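Local coordinates for protein ubiquitin conjugating enzyme (PDB 2PWQ) that probably accepts activated ubiquitin as a thioester and passes it on to substrate proteins, as other ubiquitin-conjugating (E2) enzymes do, at residues K30-I35 with S50-W55; G57-P62 with S128-L133; G70-A75 with I89-K94; Y82-P87 with W116-T121; I100-G105 with P141-V146. All blocks are in the same frame, centred on the assembly; numbering follows the deposited sequence.

From the N terminus, interaction 1 closes a short loop in which helix 23-37 meets the start of strand 54-60, the chain having passed through strand 43-47 on the way. The same strand then opens interaction 2, whose long loop closes only at helix 122-134. Nested inside that loop are interaction 3, the pairing of strands 71-77 and 88-91, and interaction 4, which joins the loop between those strands to the one before helix 122-134; the two cross along the chain. Interaction 5 ties the loop after strand 88-91 to the start of helix 144-152. It crosses interactions 2 and 4, linking the C-terminal helices to the loop that leads toward the predicted active-site cysteine.

Interaction 1: K30-I35 with S50-W55; sequences KELKDI and SNFFEW
The N-terminal helix of the E2 fold meets the sheet where Leu32 lies over one face of Trp55, at the start of strand 54-60. Leu32 CG stands 3.9 Å from the centroid of the six-membered ring of Trp55, a CH-pi contact, and Leu32 CD1 comes within 3.5 Å of Trp55 CZ2. A branched leucine suits this place because its two methyl groups spread over a flat surface. Glu31 CB lies at the indole edge, near the ring plane and 3.9 Å from Trp55 CH2, while Ile35 CD1 approaches Trp55 CZ3 obliquely. With Trp55 CG anti to the carbonyl carbon (chi1 -51°), the indole reaches out to the helix. Trp55 NE1 donates to Phe52 O at 2.9 Å, a bent bond (138°) that helps to fix the ring's rotation. Phe52 offers Leu32 a second aromatic neighbour, its CE1 lying 3.8 Å from Leu32 CD1. Phe52 belongs to a type I turn from Asn51 to Glu54, which Asn51 OD1 reinforces as an Asx turn by accepting from Phe53 N. The carboxylate of Glu31 is held by Arg27, Tyr82 and Ile122 N. An N-terminal helix packed beside a four-stranded antiparallel meander is a hallmark of the ubiquitin-conjugating fold.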
# COMPACT_ATOMS: atom_id res chain seq x y z
N LYS A 30 4.92 -18.48 -5.13
CA LYS A 30 4.02 -18.91 -4.05
C LYS A 30 3.20 -17.72 -3.52
O LYS A 30 1.98 -17.83 -3.39
CB LYS A 30 4.78 -19.59 -2.88
CG LYS A 30 3.86 -20.22 -1.82
CD LYS A 30 4.65 -20.94 -0.72
CE LYS A 30 3.89 -20.91 0.60
NZ LYS A 30 2.46 -21.37 0.49
N GLU A 31 3.88 -16.60 -3.23
CA GLU A 31 3.17 -15.40 -2.75
C GLU A 31 2.03 -15.02 -3.67
O GLU A 31 0.90 -14.81 -3.22
CB GLU A 31 4.12 -14.24 -2.51
CG GLU A 31 4.96 -14.50 -1.25
CD GLU A 31 5.28 -13.28 -0.42
OE1 GLU A 31 4.54 -12.25 -0.46
OE2 GLU A 31 6.32 -13.35 0.26
N LEU A 32 2.33 -14.98 -4.97
CA LEU A 32 1.34 -14.61 -5.98
C LEU A 32 0.17 -15.57 -6.05
O LEU A 32 -0.99 -15.14 -6.12
CB LEU A 32 2.01 -14.42 -7.33
CG LEU A 32 2.76 -13.09 -7.47
CD1 LEU A 32 3.89 -13.19 -8.47
CD2 LEU A 32 1.83 -11.97 -7.84
N LYS A 33 0.44 -16.88 -6.03
CA LYS A 33 -0.65 -17.85 -6.05
C LYS A 33 -1.53 -17.71 -4.81
O LYS A 33 -2.74 -17.86 -4.89
CB LYS A 33 -0.13 -19.29 -6.19
CG LYS A 33 0.68 -19.57 -7.47
CD LYS A 33 -0.21 -19.81 -8.67
CE LYS A 33 0.57 -20.45 -9.81
NZ LYS A 33 -0.37 -21.00 -10.83
N ASP A 34 -0.92 -17.44 -3.65
CA ASP A 34 -1.66 -17.34 -2.38
C ASP A 34 -2.55 -16.10 -2.35
O ASP A 34 -3.71 -16.16 -1.92
CB ASP A 34 -0.69 -17.35 -1.17
CG ASP A 34 -0.05 -18.73 -0.93
OD1 ASP A 34 -0.53 -19.72 -1.53
OD2 ASP A 34 0.93 -18.80 -0.14
N ILE A 35 -1.99 -14.99 -2.84
CA ILE A 35 -2.70 -13.72 -2.95
C ILE A 35 -3.89 -13.96 -3.84
O ILE A 35 -5.00 -13.54 -3.52
CB ILE A 35 -1.80 -12.59 -3.55
CG1 ILE A 35 -0.75 -12.14 -2.53
CG2 ILE A 35 -2.63 -11.38 -3.91
CD1 ILE A 35 0.36 -11.27 -3.11
N SER A 50 7.16 -7.52 -17.18
CA SER A 50 7.99 -8.68 -17.48
C SER A 50 9.04 -9.00 -16.42
O SER A 50 9.82 -9.95 -16.58
CB SER A 50 8.68 -8.51 -18.85
OG SER A 50 7.72 -8.47 -19.91
N ASN A 51 9.05 -8.20 -15.35
CA ASN A 51 9.96 -8.37 -14.21
C ASN A 51 9.22 -8.92 -12.98
O ASN A 51 8.35 -8.26 -12.43
CB ASN A 51 10.65 -7.05 -13.88
CG ASN A 51 11.70 -7.20 -12.77
OD1 ASN A 51 11.86 -8.27 -12.17
ND2 ASN A 51 12.43 -6.12 -12.52
N PHE A 52 9.59 -10.13 -12.57
CA PHE A 52 8.97 -10.82 -11.45
C PHE A 52 9.24 -10.09 -10.12
O PHE A 52 8.60 -10.36 -9.09
CB PHE A 52 9.52 -12.25 -11.39
CG PHE A 52 8.47 -13.31 -11.41
CD1 PHE A 52 7.90 -13.77 -10.22
CD2 PHE A 52 8.05 -13.85 -12.61
CE1 PHE A 52 6.92 -14.73 -10.23
CE2 PHE A 52 7.07 -14.85 -12.64
CZ PHE A 52 6.50 -15.29 -11.44
N PHE A 53 10.16 -9.13 -10.15
CA PHE A 53 10.57 -8.35 -8.98
C PHE A 53 9.89 -6.99 -8.94
O PHE A 53 10.23 -6.12 -8.16
CB PHE A 53 12.10 -8.25 -8.90
CG PHE A 53 12.75 -9.55 -8.51
CD1 PHE A 53 13.07 -9.80 -7.18
CD2 PHE A 53 12.98 -10.54 -9.45
CE1 PHE A 53 13.63 -11.01 -6.81
CE2 PHE A 53 13.53 -11.75 -9.09
CZ PHE A 53 13.87 -11.99 -7.76
N GLU A 54 8.90 -6.81 -9.79
CA GLU A 54 8.18 -5.54 -9.84
C GLU A 54 6.71 -5.84 -9.97
O GLU A 54 6.27 -6.38 -11.00
CB GLU A 54 8.69 -4.65 -10.99
CG GLU A 54 7.98 -3.30 -11.10
CD GLU A 54 8.30 -2.34 -9.96
OE1 GLU A 54 9.46 -2.38 -9.44
OE2 GLU A 54 7.40 -1.53 -9.57
N TRP A 55 5.96 -5.54 -8.91
CA TRP A 55 4.53 -5.77 -8.96
C TRP A 55 3.76 -4.47 -8.84
O TRP A 55 4.26 -3.45 -8.43
CB TRP A 55 4.02 -6.71 -7.87
CG TRP A 55 4.70 -8.04 -7.69
CD1 TRP A 55 5.61 -8.64 -8.53
CD2 TRP A 55 4.50 -8.96 -6.60
NE1 TRP A 55 6.01 -9.85 -8.01
CE2 TRP A 55 5.33 -10.09 -6.84
CE3 TRP A 55 3.68 -8.95 -5.46
CZ2 TRP A 55 5.38 -11.19 -5.96
CZ3 TRP A 55 3.73 -10.05 -4.59
CH2 TRP A 55 4.58 -11.15 -4.85

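Interaction 2: G57-P62 with S128-L133; sequences GFIKGP and SIQALL
With CG opposite the backbone N (chi1 179°) and the chain extended beyond it, Gln130 crosses Ile59 obliquely and carries its amide to the end of strand 54-60. There Gln130 NE2 donates to Lys60 O at 3.0 Å in an almost straight bond (175°), lying in the carbonyl plane on a lone pair, with the acceptor in the amide plane. Glutamine suits the place because its NH2 has two hydrogens: NE2 also bonds to Glu42 OE1, so both help to hold the amide's rotation. The methylenes of Gln130 serve as apolar surface, CB lying 3.4 Å from Ile59 CG2. The same Ile59 CG2 branch meets Leu133 CD2 at 3.9 Å, while Ile59 CD1 packs 3.7 Å from Ile129 CG2. Beta branching thus lets one strand residue meet Ile129, Gln130 and Leu133, on the side of the helix facing the strand. Beyond the strand, the Pro62 ring slides past Gln130, their CG atoms 3.7 Å apart, and Pro62 CD touches Leu133 CB at 3.8 Å. The short strand and helix axes approach to 8.8 Å at 37°. Helix 122-134 thereby lies on the sheet: Ile129 and Leu133 continue onto Phe91 of strand 88-91, and Ile59 and Gln130 touch Ile43 of strand 43-47.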
# COMPACT_ATOMS: atom_id res chain seq x y z
N GLY A 57 0.38 -3.44 -6.84
CA GLY A 57 -0.57 -3.83 -5.81
C GLY A 57 -1.87 -3.05 -5.83
O GLY A 57 -1.90 -1.90 -6.29
N PHE A 58 -2.96 -3.70 -5.44
CA PHE A 58 -4.25 -3.07 -5.20
C PHE A 58 -4.63 -3.13 -3.70
O PHE A 58 -4.55 -4.21 -3.07
CB PHE A 58 -5.34 -3.75 -6.03
CG PHE A 58 -6.74 -3.49 -5.53
CD1 PHE A 58 -7.36 -2.24 -5.75
CD2 PHE A 58 -7.45 -4.50 -4.86
CE1 PHE A 58 -8.66 -2.01 -5.29
CE2 PHE A 58 -8.72 -4.28 -4.42
CZ PHE A 58 -9.35 -3.05 -4.61
N ILE A 59 -5.07 -2.01 -3.16
CA ILE A 59 -5.73 -1.97 -1.85
C ILE A 59 -7.09 -1.31 -1.93
O ILE A 59 -7.24 -0.16 -2.43
CB ILE A 59 -4.91 -1.22 -0.76
CG1 ILE A 59 -3.61 -1.94 -0.44
CG2 ILE A 59 -5.74 -1.01 0.52
CD1 ILE A 59 -2.65 -1.02 0.32
N LYS A 60 -8.08 -2.02 -1.41
CA LYS A 60 -9.41 -1.49 -1.29
C LYS A 60 -9.45 -0.49 -0.14
O LYS A 60 -9.01 -0.79 0.98
CB LYS A 60 -10.42 -2.61 -1.03
CG LYS A 60 -11.86 -2.11 -1.15
CD LYS A 60 -12.90 -3.16 -0.92
CE LYS A 60 -13.54 -3.03 0.45
NZ LYS A 60 -14.93 -3.65 0.39
N GLY A 61 -9.99 0.70 -0.43
CA GLY A 61 -10.24 1.69 0.59
C GLY A 61 -11.30 1.17 1.56
O GLY A 61 -12.38 0.78 1.14
N PRO A 62 -10.98 1.14 2.86
CA PRO A 62 -11.90 0.58 3.87
C PRO A 62 -13.25 1.28 4.08
O PRO A 62 -13.34 2.51 4.10
CB PRO A 62 -11.06 0.59 5.16
CG PRO A 62 -9.67 0.59 4.70
CD PRO A 62 -9.71 1.53 3.49
N SER A 128 -1.22 -4.12 6.13
CA SER A 128 -0.91 -3.17 7.17
C SER A 128 -0.96 -1.73 6.63
O SER A 128 -1.08 -0.76 7.39
CB SER A 128 0.47 -3.44 7.77
OG SER A 128 1.42 -2.78 6.96
N ILE A 129 -0.87 -1.58 5.31
CA ILE A 129 -1.00 -0.26 4.73
C ILE A 129 -2.48 0.04 4.70
O ILE A 129 -2.88 1.15 5.03
CB ILE A 129 -0.35 -0.18 3.33
CG1 ILE A 129 1.18 -0.23 3.50
CG2 ILE A 129 -0.75 1.16 2.58
CD1 ILE A 129 1.93 -0.71 2.28
N GLN A 130 -3.30 -0.93 4.32
CA GLN A 130 -4.74 -0.71 4.37
C GLN A 130 -5.21 -0.37 5.80
O GLN A 130 -6.16 0.43 6.00
CB GLN A 130 -5.46 -1.94 3.82
CG GLN A 130 -6.99 -1.88 3.82
CD GLN A 130 -7.60 -3.22 3.51
OE1 GLN A 130 -7.32 -4.18 4.21
NE2 GLN A 130 -8.44 -3.29 2.47
N ALA A 131 -4.59 -1.00 6.80
CA ALA A 131 -4.87 -0.66 8.20
C ALA A 131 -4.60 0.83 8.46
O ALA A 131 -5.42 1.50 9.06
CB ALA A 131 -4.09 -1.58 9.22
N LEU A 132 -3.44 1.32 8.00
CA LEU A 132 -3.15 2.76 8.04
C LEU A 132 -4.26 3.65 7.45
O LEU A 132 -4.57 4.70 8.00
CB LEU A 132 -1.87 3.06 7.32
CG LEU A 132 -0.66 3.27 8.16
CD1 LEU A 132 0.46 3.77 7.30
CD2 LEU A 132 -0.97 4.26 9.32
N LEU A 133 -4.85 3.24 6.34
CA LEU A 133 -5.98 3.97 5.74
C LEU A 133 -7.12 4.10 6.74
O LEU A 133 -7.74 5.17 6.91
CB LEU A 133 -6.47 3.25 4.48
CG LEU A 133 -5.88 3.70 3.12
CD1 LEU A 133 -4.46 4.34 3.21
CD2 LEU A 133 -5.92 2.57 2.14

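Interaction 3: G70-A75 with I89-K94; sequences GHFTLA and IKFVTK
Thr73 and Thr93 join the two strands where their regular pairing ends, each supplying a donor and an acceptor to the other. Thr73 N donates to Thr93 OG1 at 2.8 Å (168°), so a hydroxyl takes a backbone hydrogen where a regular ladder would offer a carbonyl. Threonine suits this position, since OG1, beside its own backbone N, faces the neighbouring strand while CG2 packs obliquely on the Phe72 ring. In the return direction Thr73 O is gripped twice, by Val92 N at 2.7 Å and by Thr93 N at 3.0 Å, both reaching it from the same face of its carbonyl plane. Two successive donors on one carbonyl, together with Val92 at phi -102° and psi -49°, recall a classic beta bulge. Further along, Ala75 and Lys90 form a regular hydrogen-bonded pair: Ala75 N donates to Lys90 O at 2.9 Å and Lys90 N to Ala75 O at 3.2 Å. Leu74 and Phe91, the non-hydrogen-bonded pair, find partners elsewhere: Leu74 N donates to Gly57 O on strand 54-60, and Phe91 N to Gly105 O. Their side chains still touch: the branched end of Leu74 lays CD2 3.8 Å above the centre of the Phe91 ring, a CH-pi contact, and the same methyl reaches Ile89 CG2 at 3.6 Å. This is a beta hairpin, the last step of the antiparallel meander typical of the E2 core.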
# COMPACT_ATOMS: atom_id res chain seq x y z
N GLY A 70 -12.82 3.58 -2.80
CA GLY A 70 -11.55 3.82 -3.48
C GLY A 70 -10.88 2.50 -3.83
O GLY A 70 -11.02 1.48 -3.13
N HIS A 71 -10.14 2.54 -4.94
CA HIS A 71 -9.35 1.43 -5.42
C HIS A 71 -7.98 2.04 -5.64
O HIS A 71 -7.79 2.92 -6.54
CB HIS A 71 -9.91 0.93 -6.76
CG HIS A 71 -11.36 0.57 -6.71
ND1 HIS A 71 -11.80 -0.69 -6.34
CD2 HIS A 71 -12.47 1.30 -6.96
CE1 HIS A 71 -13.13 -0.72 -6.38
NE2 HIS A 71 -13.56 0.48 -6.75
N PHE A 72 -7.05 1.64 -4.79
CA PHE A 72 -5.71 2.21 -4.75
C PHE A 72 -4.61 1.30 -5.31
O PHE A 72 -4.39 0.15 -4.83
CB PHE A 72 -5.34 2.70 -3.32
CG PHE A 72 -6.34 3.71 -2.75
CD1 PHE A 72 -7.47 3.27 -2.03
CD2 PHE A 72 -6.18 5.09 -2.98
CE1 PHE A 72 -8.39 4.17 -1.50
CE2 PHE A 72 -7.12 6.02 -2.47
CZ PHE A 72 -8.22 5.56 -1.75
N THR A 73 -3.91 1.81 -6.31
CA THR A 73 -2.82 1.12 -6.96
C THR A 73 -1.53 1.53 -6.31
O THR A 73 -1.36 2.72 -6.03
CB THR A 73 -2.77 1.54 -8.44
OG1 THR A 73 -4.00 1.15 -9.04
CG2 THR A 73 -1.64 0.86 -9.13
N LEU A 74 -0.65 0.54 -6.07
CA LEU A 74 0.68 0.78 -5.51
C LEU A 74 1.75 0.14 -6.41
O LEU A 74 1.45 -0.75 -7.19
CB LEU A 74 0.80 0.24 -4.04
CG LEU A 74 -0.20 0.70 -2.96
CD1 LEU A 74 -1.50 -0.17 -2.93
CD2 LEU A 74 0.43 0.76 -1.58
N ALA A 75 3.00 0.58 -6.26
CA ALA A 75 4.14 0.04 -6.99
C ALA A 75 4.98 -0.69 -5.98
O ALA A 75 5.37 -0.11 -5.00
CB ALA A 75 4.99 1.20 -7.65
N ILE A 89 7.57 -0.08 -1.26
CA ILE A 89 6.19 0.17 -1.69
C ILE A 89 5.90 1.67 -1.66
O ILE A 89 6.32 2.38 -0.74
CB ILE A 89 5.17 -0.59 -0.83
CG1 ILE A 89 5.52 -2.08 -0.77
CG2 ILE A 89 3.77 -0.44 -1.37
CD1 ILE A 89 4.62 -2.87 0.13
N LYS A 90 5.20 2.15 -2.69
CA LYS A 90 4.72 3.53 -2.75
C LYS A 90 3.37 3.51 -3.45
O LYS A 90 3.08 2.62 -4.26
CB LYS A 90 5.70 4.42 -3.51
CG LYS A 90 5.56 4.35 -5.03
CD LYS A 90 6.15 5.63 -5.69
CE LYS A 90 5.91 5.63 -7.19
NZ LYS A 90 6.61 4.51 -7.89
N PHE A 91 2.52 4.48 -3.16
CA PHE A 91 1.24 4.47 -3.80
C PHE A 91 1.45 5.01 -5.21
O PHE A 91 2.39 5.76 -5.42
CB PHE A 91 0.26 5.40 -3.07
CG PHE A 91 -0.43 4.76 -1.93
CD1 PHE A 91 0.20 4.59 -0.70
CD2 PHE A 91 -1.75 4.33 -2.08
CE1 PHE A 91 -0.47 3.98 0.34
CE2 PHE A 91 -2.43 3.73 -1.05
CZ PHE A 91 -1.80 3.56 0.18
N VAL A 92 0.62 4.59 -6.15
CA VAL A 92 0.61 5.17 -7.49
C VAL A 92 -0.57 6.10 -7.49
O VAL A 92 -0.46 7.29 -7.88
CB VAL A 92 0.48 4.09 -8.61
CG1 VAL A 92 0.08 4.73 -10.03
CG2 VAL A 92 1.79 3.33 -8.72
N THR A 93 -1.72 5.56 -7.03
CA THR A 93 -2.95 6.34 -6.96
C THR A 93 -2.70 7.50 -5.99
O THR A 93 -2.09 7.34 -4.92
CB THR A 93 -4.10 5.47 -6.47
OG1 THR A 93 -4.22 4.35 -7.35
CG2 THR A 93 -5.41 6.20 -6.49
N LYS A 94 -3.11 8.69 -6.40
CA LYS A 94 -2.97 9.86 -5.58
C LYS A 94 -3.99 9.79 -4.45
O LYS A 94 -5.15 9.38 -4.67
CB LYS A 94 -3.24 11.10 -6.47
CG LYS A 94 -2.80 12.38 -5.82
CD LYS A 94 -3.46 13.57 -6.42
CE LYS A 94 -2.52 14.33 -7.27
NZ LYS A 94 -1.07 14.49 -6.86

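Interaction 4: Y82-P87 with W116-T121; sequences YPYNPP and WSPALT
Trp116 is the hub of this contact, with Pro83 and Pro118 closing it at one end. Two prolines lie over one indole face: Pro86 CA is 3.7 Å from the five-membered ring centroid of Trp116, and Pro87 CD is 3.8 Å from that of its six-membered ring. Both are CH-pi contacts, and proline suits them because its rigid ring presents C-H groups flat to an aromatic surface. On the opposite face sits Leu120 CB. At the edge, Trp116 NE1 donates to Pro83 O at 2.9 Å; the oxygen lies close to the indole plane, although the donor stands well above the carbonyl plane. Trp116 CG is anti to the backbone N (chi1 -165°), which swings the indole across to this loop. Tyr82 meets it rim to rim, CE1 being 3.4 Å from Trp116 CZ2. The peptide before Pro83 is cis; Pro83 CB packs 3.8 Å from Pro118 CA, while Pro118 CG touches Tyr84 CD2. The run Pro83 to Pro87 matches the PxxPP motif of E2 enzymes. Tyr82 and Pro83 touch Arg27 of helix 23-37, where the loop leading into strand 88-91 meets the one leading into helix 122-134, and Pro87 touches Ile122 of that helix.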
# COMPACT_ATOMS: atom_id res chain seq x y z
N TYR A 82 15.09 -11.06 -1.65
CA TYR A 82 13.84 -11.42 -1.00
C TYR A 82 13.78 -12.95 -0.75
O TYR A 82 14.15 -13.71 -1.64
CB TYR A 82 12.68 -10.97 -1.88
CG TYR A 82 11.34 -11.02 -1.21
CD1 TYR A 82 10.90 -9.96 -0.41
CD2 TYR A 82 10.50 -12.12 -1.39
CE1 TYR A 82 9.64 -10.01 0.19
CE2 TYR A 82 9.27 -12.18 -0.79
CZ TYR A 82 8.84 -11.14 0.00
OH TYR A 82 7.60 -11.23 0.55
N PRO A 83 13.27 -13.40 0.42
CA PRO A 83 12.58 -12.69 1.50
C PRO A 83 13.46 -12.18 2.63
O PRO A 83 12.94 -11.95 3.72
CB PRO A 83 11.60 -13.76 2.04
CG PRO A 83 12.13 -15.09 1.56
CD PRO A 83 13.37 -14.84 0.75
N TYR A 84 14.75 -11.97 2.36
CA TYR A 84 15.72 -11.58 3.39
C TYR A 84 15.81 -10.07 3.52
O TYR A 84 16.45 -9.56 4.44
CB TYR A 84 17.12 -12.18 3.10
CG TYR A 84 17.21 -13.71 3.06
CD1 TYR A 84 18.43 -14.37 3.22
CD2 TYR A 84 16.05 -14.49 2.88
CE1 TYR A 84 18.50 -15.78 3.19
CE2 TYR A 84 16.11 -15.88 2.85
CZ TYR A 84 17.32 -16.52 3.00
OH TYR A 84 17.31 -17.91 2.94
N ASN A 85 15.18 -9.36 2.58
CA ASN A 85 14.97 -7.91 2.68
C ASN A 85 13.53 -7.54 2.33
O ASN A 85 12.86 -8.29 1.59
CB ASN A 85 15.99 -7.13 1.85
CG ASN A 85 17.14 -6.59 2.68
OD1 ASN A 85 17.58 -5.44 2.50
ND2 ASN A 85 17.64 -7.40 3.61
N PRO A 86 13.03 -6.41 2.90
CA PRO A 86 11.65 -5.99 2.63
C PRO A 86 11.42 -5.43 1.20
O PRO A 86 12.36 -4.95 0.55
CB PRO A 86 11.42 -4.88 3.67
CG PRO A 86 12.73 -4.27 3.85
CD PRO A 86 13.69 -5.46 3.82
N PRO A 87 10.16 -5.49 0.73
CA PRO A 87 9.84 -4.79 -0.52
C PRO A 87 9.88 -3.28 -0.30
O PRO A 87 9.82 -2.83 0.86
CB PRO A 87 8.41 -5.26 -0.82
CG PRO A 87 7.85 -5.61 0.54
CD PRO A 87 8.99 -6.20 1.29
N TRP A 116 11.34 -6.65 9.32
CA TRP A 116 11.28 -7.62 8.22
C TRP A 116 11.98 -8.95 8.50
O TRP A 116 13.08 -8.97 9.04
CB TRP A 116 11.74 -7.06 6.85
CG TRP A 116 11.30 -7.99 5.78
CD1 TRP A 116 12.03 -9.00 5.24
CD2 TRP A 116 9.99 -8.08 5.18
NE1 TRP A 116 11.28 -9.70 4.33
CE2 TRP A 116 10.02 -9.16 4.27
CE3 TRP A 116 8.82 -7.33 5.31
CZ2 TRP A 116 8.92 -9.53 3.50
CZ3 TRP A 116 7.71 -7.69 4.54
CH2 TRP A 116 7.78 -8.79 3.65
N SER A 117 11.29 -10.03 8.17
CA SER A 117 11.87 -11.36 8.15
C SER A 117 11.13 -12.20 7.11
O SER A 117 9.96 -11.91 6.80
CB SER A 117 11.76 -12.03 9.53
OG SER A 117 10.52 -12.74 9.68
N PRO A 118 11.80 -13.24 6.59
CA PRO A 118 11.23 -14.29 5.75
C PRO A 118 9.83 -14.75 6.15
O PRO A 118 9.14 -15.35 5.33
CB PRO A 118 12.23 -15.42 5.90
CG PRO A 118 13.55 -14.69 5.96
CD PRO A 118 13.26 -13.43 6.75
N ALA A 119 9.41 -14.48 7.38
CA ALA A 119 8.06 -14.87 7.80
C ALA A 119 6.99 -13.91 7.24
O ALA A 119 5.83 -14.29 7.02
CB ALA A 119 7.99 -14.95 9.35
N LEU A 120 7.38 -12.65 7.04
CA LEU A 120 6.46 -11.64 6.51
C LEU A 120 6.18 -11.89 5.00
O LEU A 120 6.92 -12.63 4.33
CB LEU A 120 7.03 -10.25 6.82
CG LEU A 120 6.73 -9.79 8.27
CD1 LEU A 120 7.48 -8.55 8.66
CD2 LEU A 120 5.22 -9.58 8.47
N THR A 121 5.09 -11.34 4.50
CA THR A 121 4.72 -11.47 3.11
C THR A 121 4.24 -10.11 2.57
O THR A 121 3.79 -9.22 3.32
CB THR A 121 3.57 -12.47 2.87
OG1 THR A 121 2.37 -11.92 3.41
CG2 THR A 121 3.84 -13.85 3.57

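Interaction 5: I100-G105 with P141-V146; sequences ISSQTG and PQDAEV
The carboxylate of Asp143 is the flat group at the centre, and Ser102 takes both sides of its OD2. Ser102 N donates to Asp143 OD2 at 2.7 Å from the anti side, 21° out of the carboxylate plane, while Ser102 OG reaches the same Asp143 OD2 at 2.7 Å from the syn side, 28° out of plane. Serine suits this role because its short side chain holds OG between its own backbone N and carbonyl carbon (chi1 70°), close enough to that N for both to meet one oxygen. The other oxygen faces the helix: Val146 N donates to Asp143 OD1 at 3.1 Å from above the carboxylate plane, and Glu145 N adds a weak bond. Asp143 is thus the N-cap of helix 144-152, and its carboxylate bridges that helix start to the loop that follows the HPN motif found in E2 enzymes. Beside it, Gln142 CB packs 3.5 Å from Ile100 N, and Asp143 CB lies 3.5 Å from Ile100 O. The side chain of Gln142 comes to about 4 Å from that of Cys108, the predicted thioester-forming cysteine, which places this contact at the edge of the probable active site. Within the loop, Ser101 OG accepts from Thr104 N at 3.2 Å, an ST motif, and Ser101 O from Gly105 N. Val146 CG2 approaches Ser102 CB at 4.1 Å, and both residues touch Trp96.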
# COMPACT_ATOMS: atom_id res chain seq x y z
N ILE A 100 1.11 9.60 3.95
CA ILE A 100 1.44 9.33 2.55
C ILE A 100 1.62 10.68 1.83
O ILE A 100 0.78 11.57 1.97
CB ILE A 100 0.31 8.54 1.83
CG1 ILE A 100 -0.16 7.31 2.64
CG2 ILE A 100 0.75 8.06 0.43
CD1 ILE A 100 -1.51 6.80 2.18
N SER A 101 2.73 10.83 1.12
CA SER A 101 2.97 12.05 0.33
C SER A 101 1.82 12.24 -0.68
O SER A 101 1.52 11.35 -1.51
CB SER A 101 4.35 12.03 -0.32
OG SER A 101 4.56 13.15 -1.16
N SER A 102 1.13 13.38 -0.53
CA SER A 102 0.04 13.77 -1.42
C SER A 102 0.54 14.03 -2.85
O SER A 102 -0.27 14.16 -3.73
CB SER A 102 -0.66 15.04 -0.92
OG SER A 102 0.20 16.19 -1.05
N GLN A 103 1.85 14.07 -3.04
CA GLN A 103 2.44 14.37 -4.34
C GLN A 103 3.22 13.23 -4.96
O GLN A 103 3.24 13.12 -6.18
CB GLN A 103 3.29 15.63 -4.24
CG GLN A 103 2.41 16.79 -3.78
CD GLN A 103 3.21 17.92 -3.16
OE1 GLN A 103 4.02 18.58 -3.83
NE2 GLN A 103 2.96 18.17 -1.86
N THR A 104 3.82 12.37 -4.14
CA THR A 104 4.64 11.24 -4.65
C THR A 104 4.20 9.83 -4.25
O THR A 104 4.74 8.84 -4.76
CB THR A 104 6.10 11.40 -4.27
OG1 THR A 104 6.27 11.10 -2.89
CG2 THR A 104 6.58 12.84 -4.56
N GLY A 105 3.24 9.73 -3.33
CA GLY A 105 2.72 8.42 -2.87
C GLY A 105 3.65 7.66 -1.94
O GLY A 105 3.36 6.51 -1.60
N PRO A 141 4.31 11.90 10.74
CA PRO A 141 3.63 12.34 9.52
C PRO A 141 4.52 12.22 8.29
O PRO A 141 5.75 12.27 8.39
CB PRO A 141 3.28 13.80 9.82
CG PRO A 141 4.03 14.17 11.13
CD PRO A 141 4.95 13.03 11.44
N GLN A 142 3.89 12.04 7.13
CA GLN A 142 4.63 11.96 5.88
C GLN A 142 4.44 13.21 5.03
O GLN A 142 5.36 13.66 4.37
CB GLN A 142 4.24 10.71 5.08
CG GLN A 142 5.17 9.54 5.29
CD GLN A 142 6.59 9.85 4.84
OE1 GLN A 142 7.49 10.09 5.67
NE2 GLN A 142 6.81 9.88 3.51
N ASP A 143 3.23 13.75 5.07
CA ASP A 143 2.89 14.96 4.35
C ASP A 143 2.52 16.04 5.36
O ASP A 143 1.49 15.92 6.03
CB ASP A 143 1.71 14.66 3.41
CG ASP A 143 1.49 15.76 2.38
OD1 ASP A 143 1.21 16.91 2.79
OD2 ASP A 143 1.60 15.47 1.16
N ALA A 144 3.35 17.09 5.47
CA ALA A 144 3.16 18.17 6.49
C ALA A 144 1.83 18.89 6.35
O ALA A 144 1.19 19.19 7.36
CB ALA A 144 4.34 19.17 6.49
N GLU A 145 1.42 19.13 5.10
CA GLU A 145 0.19 19.87 4.83
C GLU A 145 -1.06 19.03 5.14
O GLU A 145 -2.05 19.55 5.68
CB GLU A 145 0.15 20.43 3.39
CG GLU A 145 1.51 20.90 2.80
CD GLU A 145 2.37 21.76 3.75
OE1 GLU A 145 3.61 21.58 3.73
OE2 GLU A 145 1.83 22.60 4.51
N VAL A 146 -1.02 17.73 4.82
CA VAL A 146 -2.15 16.85 5.16
C VAL A 146 -2.25 16.68 6.67
O VAL A 146 -3.34 16.69 7.22
CB VAL A 146 -2.08 15.44 4.50
CG1 VAL A 146 -3.38 14.70 4.69
CG2 VAL A 146 -1.79 15.55 3.01